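Malonyl CoA-acyl carrier protein transacylase (Staphylococcus aureus, PDB 3IM9) catalyses transfer of the malonyl group from malonyl-CoA to holo-acyl carrier protein, supplying malonyl-ACP for fatty acid biosynthesis. Local coordinates at residues A138-L143 and D183-K188. Residues are numbered along the deposited sequence; the frame is centred on the assembly and turned at random.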
ATOM      1  N   ALA A 138       9.778 -12.515   0.147  1.00  9.09           N
ATOM      2  CA  ALA A 138      11.122 -12.080   0.502  1.00  8.69           C
ATOM      3  C   ALA A 138      11.487 -10.872  -0.338  1.00  9.26           C
ATOM      4  O   ALA A 138      11.154 -10.790  -1.511  1.00  9.12           O
ATOM      5  CB  ALA A 138      12.151 -13.213   0.209  1.00  9.06           C
ATOM      6  N   ALA A 139      12.255  -9.967   0.278  1.00 10.13           N
ATOM      7  CA  ALA A 139      12.737  -8.808  -0.508  1.00 10.01           C
ATOM      8  C   ALA A 139      14.077  -9.162  -1.162  1.00  8.85           C
ATOM      9  O   ALA A 139      15.022  -9.524  -0.482  1.00 10.77           O
ATOM     10  CB  ALA A 139      12.900  -7.612   0.451  1.00 10.96           C
ATOM     11  N   VAL A 140      14.109  -8.998  -2.476  1.00 10.35           N
ATOM     12  CA  VAL A 140      15.399  -9.224  -3.214  1.00  9.35           C
ATOM     13  C   VAL A 140      15.985  -7.820  -3.465  1.00 10.16           C
ATOM     14  O   VAL A 140      15.326  -6.972  -4.127  1.00 10.34           O
ATOM     15  CB  VAL A 140      15.144  -9.956  -4.510  1.00  9.10           C
ATOM     16  CG1 VAL A 140      16.488 -10.129  -5.250  1.00 10.37           C
ATOM     17  CG2 VAL A 140      14.410 -11.291  -4.286  1.00 11.18           C
ATOM     18  N   LEU A 141      17.189  -7.589  -2.934  1.00 10.43           N
ATOM     19  CA  LEU A 141      17.755  -6.244  -3.039  1.00 11.51           C
ATOM     20  C   LEU A 141      18.920  -6.342  -4.002  1.00 14.39           C
ATOM     21  O   LEU A 141      19.717  -7.261  -3.927  1.00 14.36           O
ATOM     22  CB  LEU A 141      18.229  -5.732  -1.706  1.00 11.89           C
ATOM     23  CG  LEU A 141      17.111  -5.751  -0.629  1.00 14.49           C
ATOM     24  CD1 LEU A 141      17.619  -5.193   0.686  1.00 18.30           C
ATOM     25  CD2 LEU A 141      15.777  -5.009  -1.024  1.00 16.04           C
ATOM     26  N   GLY A 142      19.088  -5.301  -4.806  1.00 14.21           N
ATOM     27  CA  GLY A 142      20.330  -5.151  -5.579  1.00 15.52           C
ATOM     28  C   GLY A 142      20.312  -5.763  -6.950  1.00 18.46           C
ATOM     29  O   GLY A 142      21.357  -5.767  -7.643  1.00 19.10           O
ATOM     30  N   LEU A 143      19.171  -6.271  -7.417  1.00 14.25           N
ATOM     31  CA  LEU A 143      19.128  -6.894  -8.729  1.00 15.66           C
ATOM     32  C   LEU A 143      18.135  -6.244  -9.629  1.00 16.32           C
ATOM     33  O   LEU A 143      17.073  -5.869  -9.181  1.00 16.35           O
ATOM     34  CB  LEU A 143      18.765  -8.412  -8.610  1.00 16.27           C
ATOM     35  CG  LEU A 143      19.839  -9.311  -8.099  1.00 17.12           C
ATOM     36  CD1 LEU A 143      19.258 -10.745  -8.027  1.00 16.03           C
ATOM     37  CD2 LEU A 143      21.078  -9.298  -9.057  1.00 17.86           C
ATOM     38  N   ASP A 183      12.440 -19.857   0.613  1.00 10.79           N
ATOM     39  CA  ASP A 183      13.572 -20.151   1.492  1.00  9.08           C
ATOM     40  C   ASP A 183      14.777 -20.562   0.638  1.00 10.30           C
ATOM     41  O   ASP A 183      15.920 -20.264   1.026  1.00 10.45           O
ATOM     42  CB  ASP A 183      13.141 -21.243   2.466  1.00 10.54           C
ATOM     43  CG  ASP A 183      12.236 -20.704   3.590  1.00 13.29           C
ATOM     44  OD1 ASP A 183      12.118 -19.463   3.739  1.00 18.16           O
ATOM     45  OD2 ASP A 183      11.650 -21.610   4.224  1.00 15.75           O
ATOM     46  N   GLU A 184      14.551 -21.218  -0.493  1.00 10.00           N
ATOM     47  CA  GLU A 184      15.696 -21.568  -1.381  1.00 11.29           C
ATOM     48  C   GLU A 184      16.316 -20.277  -1.893  1.00 10.58           C
ATOM     49  O   GLU A 184      17.548 -20.191  -1.975  1.00 11.83           O
ATOM     50  CB  GLU A 184      15.185 -22.435  -2.520  1.00 12.26           C
ATOM     51  CG  GLU A 184      16.292 -22.907  -3.434  1.00 19.79           C
ATOM     52  CD  GLU A 184      15.770 -23.876  -4.524  1.00 24.46           C
ATOM     53  OE1 GLU A 184      14.546 -24.143  -4.561  1.00 24.54           O
ATOM     54  OE2 GLU A 184      16.612 -24.320  -5.349  1.00 27.33           O
ATOM     55  N   LEU A 185      15.502 -19.295  -2.264  1.00  9.90           N
ATOM     56  CA  LEU A 185      16.041 -17.993  -2.707  1.00  9.15           C
ATOM     57  C   LEU A 185      16.817 -17.287  -1.598  1.00 12.07           C
ATOM     58  O   LEU A 185      17.851 -16.655  -1.850  1.00 12.72           O
ATOM     59  CB  LEU A 185      14.917 -17.146  -3.249  1.00 11.66           C
ATOM     60  CG  LEU A 185      15.392 -15.833  -3.815  1.00 11.94           C
ATOM     61  CD1 LEU A 185      16.425 -16.019  -4.913  1.00 16.91           C
ATOM     62  CD2 LEU A 185      14.166 -15.009  -4.328  1.00 20.19           C
ATOM     63  N   VAL A 186      16.244 -17.270  -0.394  1.00 10.77           N
ATOM     64  CA  VAL A 186      16.931 -16.699   0.777  1.00 12.33           C
ATOM     65  C   VAL A 186      18.346 -17.375   0.890  1.00 12.25           C
ATOM     66  O   VAL A 186      19.341 -16.647   1.104  1.00 14.01           O
ATOM     67  CB  VAL A 186      16.102 -16.885   2.072  1.00 12.66           C
ATOM     68  CG1 VAL A 186      17.006 -16.454   3.286  1.00 14.20           C
ATOM     69  CG2 VAL A 186      14.875 -15.991   1.976  1.00 12.04           C
ATOM     70  N   GLU A 187      18.368 -18.689   0.792  1.00 11.07           N
ATOM     71  CA  GLU A 187      19.658 -19.425   1.014  1.00 13.14           C
ATOM     72  C   GLU A 187      20.635 -19.132  -0.100  1.00 13.95           C
ATOM     73  O   GLU A 187      21.815 -18.894   0.223  1.00 14.42           O
ATOM     74  CB  GLU A 187      19.412 -20.921   1.026  1.00 15.08           C
ATOM     75  CG  GLU A 187      18.671 -21.324   2.276  1.00 21.20           C
ATOM     76  CD  GLU A 187      18.190 -22.774   2.212  1.00 30.85           C
ATOM     77  OE1 GLU A 187      17.663 -23.211   3.258  1.00 37.59           O
ATOM     78  OE2 GLU A 187      18.322 -23.456   1.150  1.00 34.31           O
ATOM     79  N   LYS A 188      20.168 -19.136  -1.350  1.00 12.82           N
ATOM     80  CA  LYS A 188      21.062 -18.973  -2.500  1.00 14.62           C
ATOM     81  C   LYS A 188      21.229 -17.568  -2.975  1.00 12.97           C
ATOM     82  O   LYS A 188      22.055 -17.319  -3.894  1.00 11.67           O
ATOM     83  CB  LYS A 188      20.543 -19.792  -3.728  1.00 17.57           C
ATOM     84  CG  LYS A 188      20.466 -21.203  -3.327  1.00 22.23           C
ATOM     85  CD  LYS A 188      20.024 -22.031  -4.558  1.00 29.90           C
ATOM     86  CE  LYS A 188      21.061 -21.996  -5.666  1.00 30.87           C
ATOM     87  NZ  LYS A 188      20.949 -23.208  -6.596  1.00 32.50           N
TER
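E187 N donates to D183 O at 2.9 Å, a helical i to i-4 bond that spans the turn from which L185 and V186 meet V140 and A138 of the strand. K188 N repeats the pattern one residue on, bonding E184 O. No hydrogen bond passes between strand and helix; the contact is made by methyl groups alone and is small, burying 116 Å² in all. Its tighter half joins V140 CG2 to L185 CD2, 3.7 Å apart, a single branch from each residue, the two side chains crossing at about a right angle. In L185, whose CB already points to the strand, CG stands anti to the backbone N (chi1 -176°), and CD2 is the branch that reaches V140. V140 turns CG2 anti to its own carbonyl carbon and offers it to the leucine. Two residues back along the strand, A138 CB faces V186 CG2 at a looser 4.3 Å; here the backbones are nearest, with CA of A138 and CA of V186 7.4 Å apart. The setting is the small ferredoxin-like subdomain of the FabD fold: helix 179-188 links strands 172-176 and 196-199 in a split beta-alpha-beta crossover, and strand 135-141 lies between them, hydrogen-bonded to both. V175 touches V140 and L185 alike, while V148 and I151 of helix 145-155 pack on V140 and L185 respectively, so this apolar layer is shared by the two helices on one face of the sheet. V197 of the flanking strand 196-199 meets both A138 and V186, and P199 adds to the cover of V186.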